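Local structure of phosphoglycerate oxidoreductase (Rhizobium etli, 4HY3) at residues I137-A142 against R192-G197; G176-I181 against S255-A260; R201-D206 against L228-F233; E251-M256 against D274-A279. The protein probably works as an NAD(P)H-dependent reductase of the D-2-hydroxyacid dehydrogenase family, with hydroxypyruvate and glyoxylate as likely substrates. All coordinates share one frame; numbering follows the deposited sequence.

Interaction 1. Residues I137-A142 against R192-G197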
# COMPACT_ATOMS: atom_id res chain seq x y z
N ILE A 137 19.86 2.02 5.41
CA ILE A 137 20.95 2.99 5.55
C ILE A 137 21.08 3.86 4.30
O ILE A 137 21.57 4.99 4.36
CB ILE A 137 22.30 2.33 5.88
CG1 ILE A 137 23.27 3.36 6.47
CG2 ILE A 137 22.93 1.71 4.64
CD1 ILE A 137 23.52 3.17 7.93
N GLY A 138 20.60 3.33 3.17
CA GLY A 138 20.52 4.05 1.90
C GLY A 138 19.49 5.18 1.89
O GLY A 138 19.80 6.32 1.49
N LEU A 139 18.26 4.87 2.28
CA LEU A 139 17.28 5.92 2.46
C LEU A 139 17.85 6.86 3.52
O LEU A 139 17.65 8.08 3.49
CB LEU A 139 15.96 5.32 2.90
CG LEU A 139 14.81 6.27 3.18
CD1 LEU A 139 14.87 7.47 2.26
CD2 LEU A 139 13.45 5.61 3.02
N GLY A 140 18.62 6.29 4.45
CA GLY A 140 19.20 7.06 5.53
C GLY A 140 20.00 8.21 4.96
O GLY A 140 19.72 9.36 5.27
N PHE A 141 21.00 7.91 4.13
CA PHE A 141 21.82 8.96 3.52
C PHE A 141 21.01 9.92 2.67
O PHE A 141 21.28 11.13 2.71
CB PHE A 141 22.93 8.41 2.64
CG PHE A 141 23.77 7.39 3.29
CD1 PHE A 141 24.24 7.59 4.58
CD2 PHE A 141 24.10 6.23 2.62
CE1 PHE A 141 25.04 6.63 5.18
CE2 PHE A 141 24.89 5.27 3.22
CZ PHE A 141 25.37 5.47 4.51
N ALA A 142 20.02 9.40 1.93
CA ALA A 142 19.14 10.29 1.16
C ALA A 142 18.63 11.45 2.03
O ALA A 142 18.83 12.62 1.70
CB ALA A 142 17.99 9.54 0.54
N ARG A 192 12.73 0.29 -3.33
CA ARG A 192 11.38 0.63 -3.74
C ARG A 192 10.43 0.46 -2.56
O ARG A 192 9.48 1.22 -2.43
CB ARG A 192 10.92 -0.21 -4.94
CG ARG A 192 9.46 -0.07 -5.32
CD ARG A 192 9.00 1.38 -5.42
NE ARG A 192 7.58 1.45 -5.79
CZ ARG A 192 6.56 1.47 -4.94
NH1 ARG A 192 6.74 1.44 -3.62
NH2 ARG A 192 5.33 1.51 -5.42
N ARG A 193 10.70 -0.50 -1.69
CA ARG A 193 9.78 -0.72 -0.58
C ARG A 193 9.87 0.40 0.46
O ARG A 193 8.85 0.97 0.85
CB ARG A 193 9.98 -2.08 0.06
CG ARG A 193 8.91 -2.41 1.09
CD ARG A 193 8.83 -3.90 1.38
NE ARG A 193 10.11 -4.39 1.87
CZ ARG A 193 11.00 -5.06 1.14
NH1 ARG A 193 10.73 -5.36 -0.12
NH2 ARG A 193 12.17 -5.44 1.67
N VAL A 194 11.08 0.73 0.90
CA VAL A 194 11.21 1.78 1.90
C VAL A 194 10.71 3.12 1.34
O VAL A 194 10.14 3.92 2.07
CB VAL A 194 12.60 1.83 2.58
CG1 VAL A 194 12.85 0.52 3.27
CG2 VAL A 194 13.73 2.08 1.59
N LEU A 195 10.86 3.31 0.04
CA LEU A 195 10.42 4.55 -0.57
C LEU A 195 8.90 4.62 -0.79
O LEU A 195 8.37 5.68 -1.07
CB LEU A 195 11.19 4.83 -1.88
CG LEU A 195 12.71 5.04 -1.76
CD1 LEU A 195 13.45 4.79 -3.07
CD2 LEU A 195 13.03 6.43 -1.25
N SER A 196 8.20 3.51 -0.62
CA SER A 196 6.78 3.46 -0.94
C SER A 196 5.93 4.41 -0.13
O SER A 196 4.75 4.56 -0.41
CB SER A 196 6.22 2.06 -0.76
OG SER A 196 6.29 1.68 0.59
N GLY A 197 6.52 5.01 0.88
CA GLY A 197 5.81 5.94 1.73
C GLY A 197 6.05 7.37 1.32
O GLY A 197 5.62 8.29 2.01

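Interaction 2. Residues G176-I181 against S255-A260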
# COMPACT_ATOMS: atom_id res chain seq x y z
N GLY A 176 8.36 14.99 -2.66
CA GLY A 176 8.54 15.63 -3.99
C GLY A 176 8.10 14.89 -5.26
O GLY A 176 6.90 14.82 -5.53
N SER A 177 8.99 14.32 -6.07
CA SER A 177 10.43 14.20 -5.90
C SER A 177 10.84 13.21 -6.97
O SER A 177 10.11 12.23 -7.23
CB SER A 177 10.79 13.59 -4.57
OG SER A 177 12.20 13.60 -4.37
N GLU A 178 11.99 13.44 -7.57
CA GLU A 178 12.43 12.56 -8.65
C GLU A 178 13.54 11.60 -8.20
O GLU A 178 14.69 12.04 -7.95
CB GLU A 178 12.91 13.38 -9.85
CG GLU A 178 11.87 14.34 -10.44
CD GLU A 178 11.26 13.80 -11.72
OE1 GLU A 178 10.84 12.63 -11.71
OE2 GLU A 178 11.21 14.56 -12.72
N ILE A 179 13.18 10.31 -8.09
CA ILE A 179 14.19 9.27 -7.75
C ILE A 179 14.58 8.38 -8.90
O ILE A 179 13.72 7.80 -9.57
CB ILE A 179 13.75 8.34 -6.61
CG1 ILE A 179 13.51 9.13 -5.33
CG2 ILE A 179 14.82 7.28 -6.37
CD1 ILE A 179 12.48 8.50 -4.41
N GLY A 180 15.89 8.24 -9.08
CA GLY A 180 16.42 7.29 -10.04
C GLY A 180 17.35 6.22 -9.49
O GLY A 180 18.26 6.47 -8.68
N ILE A 181 17.12 5.01 -9.97
CA ILE A 181 17.91 3.88 -9.52
C ILE A 181 18.75 3.28 -10.67
O ILE A 181 18.20 2.84 -11.69
CB ILE A 181 16.99 2.85 -8.85
CG1 ILE A 181 16.14 3.55 -7.80
CG2 ILE A 181 17.81 1.76 -8.19
CD1 ILE A 181 15.07 2.66 -7.19
N SER A 255 26.30 15.79 -16.32
CA SER A 255 25.02 15.53 -16.96
C SER A 255 23.81 15.64 -16.01
O SER A 255 22.66 15.57 -16.45
CB SER A 255 25.07 14.14 -17.60
OG SER A 255 23.80 13.51 -17.57
N MSE A 256 24.08 15.81 -14.72
CA MSE A 256 23.06 15.72 -13.68
C MSE A 256 22.32 17.02 -13.49
O MSE A 256 22.61 18.00 -14.17
CB MSE A 256 23.71 15.23 -12.36
CG MSE A 256 23.66 13.69 -12.19
SE MSE A 256 24.78 12.91 -10.74
CE MSE A 256 25.18 11.15 -11.55
N ARG A 257 21.32 17.03 -12.61
CA ARG A 257 20.70 18.27 -12.14
C ARG A 257 21.60 18.91 -11.14
O ARG A 257 22.57 18.31 -10.69
CB ARG A 257 19.37 17.99 -11.46
CG ARG A 257 18.17 18.16 -12.36
CD ARG A 257 16.94 17.74 -11.60
NE ARG A 257 15.88 17.37 -12.53
CZ ARG A 257 14.74 16.78 -12.18
NH1 ARG A 257 14.52 16.47 -10.91
NH2 ARG A 257 13.82 16.50 -13.10
N ARG A 258 21.25 20.13 -10.75
CA ARG A 258 22.16 21.00 -10.02
C ARG A 258 22.47 20.45 -8.64
O ARG A 258 23.50 19.79 -8.48
CB ARG A 258 21.62 22.44 -10.00
CG ARG A 258 22.45 23.47 -9.24
CD ARG A 258 23.88 23.65 -9.72
NE ARG A 258 24.56 24.53 -8.76
CZ ARG A 258 25.87 24.57 -8.52
NH1 ARG A 258 26.71 23.77 -9.19
NH2 ARG A 258 26.34 25.42 -7.61
N GLY A 259 21.59 20.67 -7.66
CA GLY A 259 21.83 20.13 -6.32
C GLY A 259 21.42 18.67 -6.25
O GLY A 259 20.48 18.31 -5.55
N ALA A 260 22.11 17.82 -6.99
CA ALA A 260 21.66 16.45 -7.10
C ALA A 260 22.21 15.58 -5.97
O ALA A 260 23.32 15.80 -5.48
CB ALA A 260 22.02 15.88 -8.46

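Interaction 3. Residues R201-D206 against L228-F233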
# COMPACT_ATOMS: atom_id res chain seq x y z
N ARG A 201 8.53 10.01 -7.64
CA ARG A 201 8.66 9.41 -8.98
C ARG A 201 9.97 8.59 -9.19
O ARG A 201 11.11 9.11 -9.08
CB ARG A 201 8.48 10.47 -10.05
CG ARG A 201 8.68 10.00 -11.48
CD ARG A 201 7.69 10.73 -12.35
NE ARG A 201 8.11 10.82 -13.74
CZ ARG A 201 7.34 10.52 -14.78
NH1 ARG A 201 6.09 10.08 -14.60
NH2 ARG A 201 7.82 10.65 -16.01
N ILE A 202 9.79 7.31 -9.51
CA ILE A 202 10.91 6.39 -9.48
C ILE A 202 11.28 5.77 -10.84
O ILE A 202 10.59 4.86 -11.35
CB ILE A 202 10.73 5.30 -8.39
CG1 ILE A 202 10.54 5.97 -7.03
CG2 ILE A 202 11.95 4.38 -8.37
CD1 ILE A 202 10.01 5.05 -5.96
N ARG A 203 12.40 6.28 -11.39
CA ARG A 203 12.96 5.84 -12.68
C ARG A 203 14.04 4.84 -12.44
O ARG A 203 14.96 5.09 -11.67
CB ARG A 203 13.57 7.02 -13.45
CG ARG A 203 12.55 7.85 -14.20
CD ARG A 203 13.25 8.87 -15.08
NE ARG A 203 12.41 10.03 -15.37
CZ ARG A 203 12.37 11.12 -14.61
NH1 ARG A 203 13.11 11.18 -13.50
NH2 ARG A 203 11.59 12.14 -14.96
N VAL A 204 13.95 3.72 -13.15
CA VAL A 204 14.88 2.62 -12.94
C VAL A 204 15.53 2.23 -14.25
O VAL A 204 14.85 2.03 -15.26
CB VAL A 204 14.16 1.39 -12.32
CG1 VAL A 204 15.04 0.13 -12.38
CG2 VAL A 204 13.76 1.67 -10.88
N PHE A 205 16.84 2.08 -14.23
CA PHE A 205 17.53 1.53 -15.37
C PHE A 205 18.01 0.11 -15.08
O PHE A 205 18.68 -0.13 -14.08
CB PHE A 205 18.68 2.45 -15.81
CG PHE A 205 19.63 1.80 -16.76
CD1 PHE A 205 19.27 1.60 -18.09
CD2 PHE A 205 20.87 1.36 -16.32
CE1 PHE A 205 20.14 0.98 -18.97
CE2 PHE A 205 21.75 0.73 -17.19
CZ PHE A 205 21.39 0.55 -18.52
N ASP A 206 17.64 -0.82 -15.96
CA ASP A 206 18.03 -2.21 -15.81
C ASP A 206 17.99 -2.95 -17.17
O ASP A 206 16.95 -3.02 -17.83
CB ASP A 206 17.14 -2.89 -14.77
CG ASP A 206 17.70 -4.24 -14.29
OD1 ASP A 206 18.81 -4.28 -13.72
OD2 ASP A 206 17.00 -5.25 -14.45
N LEU A 228 19.93 9.42 -14.93
CA LEU A 228 21.12 10.15 -14.57
C LEU A 228 20.83 11.65 -14.60
O LEU A 228 21.51 12.43 -13.92
CB LEU A 228 22.21 9.77 -15.57
CG LEU A 228 23.67 9.90 -15.16
CD1 LEU A 228 24.57 9.06 -16.06
CD2 LEU A 228 24.10 11.36 -15.22
N THR A 229 19.80 12.03 -15.34
CA THR A 229 19.63 13.42 -15.75
C THR A 229 18.41 14.12 -15.18
O THR A 229 18.54 15.23 -14.64
CB THR A 229 19.75 13.55 -17.29
OG1 THR A 229 21.06 14.04 -17.61
CG2 THR A 229 18.65 14.45 -17.91
N LYS A 230 17.26 13.48 -15.29
CA LYS A 230 15.99 14.02 -14.79
C LYS A 230 15.72 13.59 -13.34
O LYS A 230 14.57 13.29 -12.99
CB LYS A 230 14.86 13.52 -15.68
CG LYS A 230 15.33 13.31 -17.11
CD LYS A 230 14.20 13.10 -18.10
CE LYS A 230 14.69 13.56 -19.46
NZ LYS A 230 14.22 12.64 -20.53
N SER A 231 16.77 13.57 -12.51
CA SER A 231 16.64 13.00 -11.17
C SER A 231 17.28 13.81 -10.04
O SER A 231 18.40 14.33 -10.17
CB SER A 231 17.11 11.53 -11.13
OG SER A 231 16.08 10.63 -11.52
N ASP A 232 16.56 13.93 -8.93
CA ASP A 232 17.06 14.62 -7.75
C ASP A 232 17.79 13.67 -6.83
O ASP A 232 18.75 14.07 -6.15
CB ASP A 232 15.93 15.30 -7.01
CG ASP A 232 15.25 16.38 -7.84
OD1 ASP A 232 15.93 17.39 -8.19
OD2 ASP A 232 14.04 16.22 -8.12
N PHE A 233 17.36 12.40 -6.81
CA PHE A 233 18.07 11.39 -6.06
C PHE A 233 18.36 10.18 -6.91
O PHE A 233 17.45 9.54 -7.45
CB PHE A 233 17.29 10.98 -4.84
CG PHE A 233 16.93 12.12 -3.93
CD1 PHE A 233 17.81 12.57 -2.97
CD2 PHE A 233 15.69 12.73 -4.03
CE1 PHE A 233 17.49 13.61 -2.14
CE2 PHE A 233 15.35 13.77 -3.19
CZ PHE A 233 16.26 14.21 -2.24

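Interaction 4. Residues E251-M256 against D274-A279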
# COMPACT_ATOMS: atom_id res chain seq x y z
N GLU A 251 31.96 13.06 -17.11
CA GLU A 251 30.97 13.51 -18.08
C GLU A 251 29.56 13.11 -17.63
O GLU A 251 28.61 13.89 -17.75
CB GLU A 251 31.34 12.93 -19.45
CG GLU A 251 30.69 13.59 -20.64
CD GLU A 251 29.37 12.94 -21.00
OE1 GLU A 251 29.39 11.76 -21.44
OE2 GLU A 251 28.32 13.60 -20.84
N ALA A 252 29.44 11.91 -17.09
CA ALA A 252 28.20 11.47 -16.47
C ALA A 252 27.75 12.39 -15.32
O ALA A 252 26.57 12.69 -15.19
CB ALA A 252 28.34 10.05 -15.98
N PHE A 253 28.69 12.86 -14.51
CA PHE A 253 28.32 13.67 -13.35
C PHE A 253 27.75 15.05 -13.66
O PHE A 253 26.68 15.40 -13.17
CB PHE A 253 29.46 13.75 -12.34
CG PHE A 253 29.65 12.47 -11.58
CD1 PHE A 253 28.69 12.05 -10.65
CD2 PHE A 253 30.76 11.66 -11.81
CE1 PHE A 253 28.85 10.86 -9.96
CE2 PHE A 253 30.92 10.48 -11.12
CZ PHE A 253 29.96 10.08 -10.19
N SER A 254 28.46 15.83 -14.47
CA SER A 254 27.94 17.09 -15.03
C SER A 254 26.55 16.93 -15.68
O SER A 254 25.71 17.82 -15.59
CB SER A 254 28.93 17.62 -16.08
OG SER A 254 29.38 16.58 -16.95
N SER A 255 26.30 15.79 -16.32
CA SER A 255 25.02 15.53 -16.96
C SER A 255 23.81 15.64 -16.01
O SER A 255 22.66 15.57 -16.45
CB SER A 255 25.07 14.14 -17.60
OG SER A 255 23.80 13.51 -17.57
N MSE A 256 24.08 15.81 -14.72
CA MSE A 256 23.06 15.72 -13.68
C MSE A 256 22.32 17.02 -13.49
O MSE A 256 22.61 18.00 -14.17
CB MSE A 256 23.71 15.23 -12.36
CG MSE A 256 23.66 13.69 -12.19
SE MSE A 256 24.78 12.91 -10.74
CE MSE A 256 25.18 11.15 -11.55
N ASP A 274 37.61 10.13 -8.51
CA ASP A 274 38.11 11.50 -8.59
C ASP A 274 37.22 12.33 -9.50
O ASP A 274 37.09 13.54 -9.31
CB ASP A 274 39.57 11.56 -9.06
CG ASP A 274 40.35 10.28 -8.75
OD1 ASP A 274 41.21 10.30 -7.83
OD2 ASP A 274 40.11 9.26 -9.44
N ALA A 275 36.59 11.70 -10.49
CA ALA A 275 35.54 12.38 -11.26
C ALA A 275 34.39 12.77 -10.34
O ALA A 275 33.92 13.90 -10.41
CB ALA A 275 35.04 11.52 -12.41
N LEU A 276 33.98 11.84 -9.47
CA LEU A 276 32.92 12.11 -8.48
C LEU A 276 33.29 13.19 -7.44
O LEU A 276 32.55 14.14 -7.23
CB LEU A 276 32.45 10.82 -7.79
CG LEU A 276 31.62 10.97 -6.51
CD1 LEU A 276 30.14 11.30 -6.75
CD2 LEU A 276 31.79 9.75 -5.63
N MSE A 277 34.45 13.04 -6.81
CA MSE A 277 34.93 14.07 -5.87
C MSE A 277 34.95 15.44 -6.53
O MSE A 277 34.47 16.44 -5.95
CB MSE A 277 36.30 13.65 -5.35
CG MSE A 277 36.14 12.38 -4.54
SE MSE A 277 37.75 12.06 -3.45
CE MSE A 277 37.65 13.64 -2.28
N ALA A 278 35.48 15.51 -7.75
CA ALA A 278 35.54 16.74 -8.50
C ALA A 278 34.18 17.45 -8.54
O ALA A 278 34.11 18.65 -8.26
CB ALA A 278 36.06 16.48 -9.91
N ALA A 279 33.11 16.70 -8.87
CA ALA A 279 31.75 17.25 -8.93
C ALA A 279 31.22 17.69 -7.57
O ALA A 279 30.31 18.53 -7.48
CB ALA A 279 30.79 16.27 -9.57

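Interaction 1. Residues I137-A142 against R192-G197
L139 turns CG opposite its backbone N (chi1 178°), and this holds both of its methyls out from helix 131-147 toward V194 and L195 of helix 186-195. V194 answers with one branch. Its chi1 of -60° puts CG2 between the backbone N and the carbonyl carbon, facing L139. L139 CD2 is 3.8 Å from both V194 CG2 and the carbonyl oxygen V194 O. The other methyl serves the next residue: L139 CD1 meets L195 CD2 at 4.1 Å. The CB of L195 is not aimed at L139, but the end of its side chain comes closer. The leucine therefore spans two successive residues of the facing helix, and it runs antiparallel to both side chains as it passes them. The side chains meet by apolar contact alone, and the contact is buried. V194 also packs on F198 of the second subunit, which places this helix pair near the subunit interface. Helix 186-195 follows strand 178-182 directly. A glycine-rich turn of the GxGxxG type probably joins them, as in the dinucleotide-binding Rossmann fold, so the contact sets helix 131-147 against the first helix of that motif.

Interaction 2. Residues G176-I181 against S255-A260
In the Rossmann-type NAD-binding domain, E178 at the start of strand 178-182 forms a salt bridge with R257, in the loop between helix 250-254 and strand 261-264. R257 NH2 donates to E178 OE2 at 3.3 Å. The bond is long but fairly straight, with an N-H...O angle of 162°. OE2 lies at the edge of the guanidinium, close to its plane. The carboxylate is less well turned: OE2 is met on its anti side, from 34° out of the carboxylate plane, and the two flat groups are tilted 45° apart. In E178, chi1 sets CG beside the backbone N and 3.4 Å from R257 NH1. The bend at chi2 then directs the carboxylate. R257 comes in extended from CG to NE and crosses E178 at about a right angle. The other terminal nitrogen of the guanidinium, NH1, makes a salt bridge with D232. E178 OE1 makes long, weak ion pairs with R201 and R203. The arginine thus joins two acidic residues, one with each terminal nitrogen. Such shared charge probably keeps both carboxylates ionised and ties the loop to the sheet at the surface.

Interaction 3. Residues R201-D206 against L228-F233
K230 O, just after helix 224-229, takes a bond from R203 NH1 of strand 201-205. The two atoms are 2.6 Å apart, but the N-H...O angle is 119°, so the bond is bent and weak. The guanidinium also lies against the side chain of the same lysine. K230 CB sits over one face, offset toward the rim, and is 3.6 Å from R203 CZ. S231 approaches differently: its OG is at the edge of the group, near the plane, 3.6 Å from R203 NH1. R203 reaches this place with a chain extended from CG to NE, crossing K230 at about a right angle. K230 is the first residue to leave helical geometry, and S231 and D232 lead on into strand 233-236. This is the crossover of the Rossmann fold: the chain leaves strand 220-221 at the rim of the parallel sheet, runs through helix 224-229, and returns to the sheet beyond strands 201-205 and 178-182. R203 also packs on D226 and V227 of that helix. R203 NE and K230 NZ, which carry like charges, are 6.1 Å apart. The lysine starts toward the strand, but its end leads away, and K230 NZ makes a salt bridge with D226.

Interaction 4. Residues E251-M256 against D274-A279
F253 projects from helix 250-254 onto a shallow hollow made by A275, L276 and A279 of helix 273-281. The two helices are successive connections of the Rossmann-type domain. One leads into strand 261-264 and the other leads out of it. F253 is the one large bump on its side of the contact. On the facing helix, the two alanines are low and L276 stands higher. The ring lies with one face over the L276 backbone, and the alanines border its CB and CD2. The near end of F253 meets A279, with F253 CB 4.0 Å from A279 CB. F253 CD2 lies 4.3 Å from A275 CB. L276 runs along the ring from CD2 to CE1. Its backbone CA lies over the face, 4.0 Å from the ring centroid and 24° off the ring normal, which makes a CH-pi contact. Its CB then follows the rim, 3.5 Å from F253 CZ. In L276 the CG stands nearly opposite the backbone N (chi1 165°), and this carries the branch along the ring instead of away from it. The F253 ring also meets F262 of strand 261-264 edge to face, and L276 packs on the same residue, so apolar packing continues down to the sheet. The A279 methyl comes at the ring obliquely. L276 reaches furthest along the ring with one methyl, CD1, which touches F253 CE1 at 3.5 Å.

Overall arrangement
All four contacts belong to the NAD-binding domain. Interactions 2 and 3 are the closest pair, with centres about 7 Å apart, and each has one segment on the neighbouring strands 178-182 and 201-205. A probable hydrogen bond between S255 O and T229 OG1, at 2.5 Å, also joins them. Interaction 4 shares S255 and M256 with interaction 2, so this bond ties it to interaction 3 as well. Interaction 1 covers the two strands from the helix side: L195 CD2 lies 3.8 Å from I179 CD1, and R192 CD lies 3.8 Å from I202 CD1. Its centre is about 23 Å from that of interaction 4. The cofactor site probably lies near the glycine-rich turn after strand 178-182.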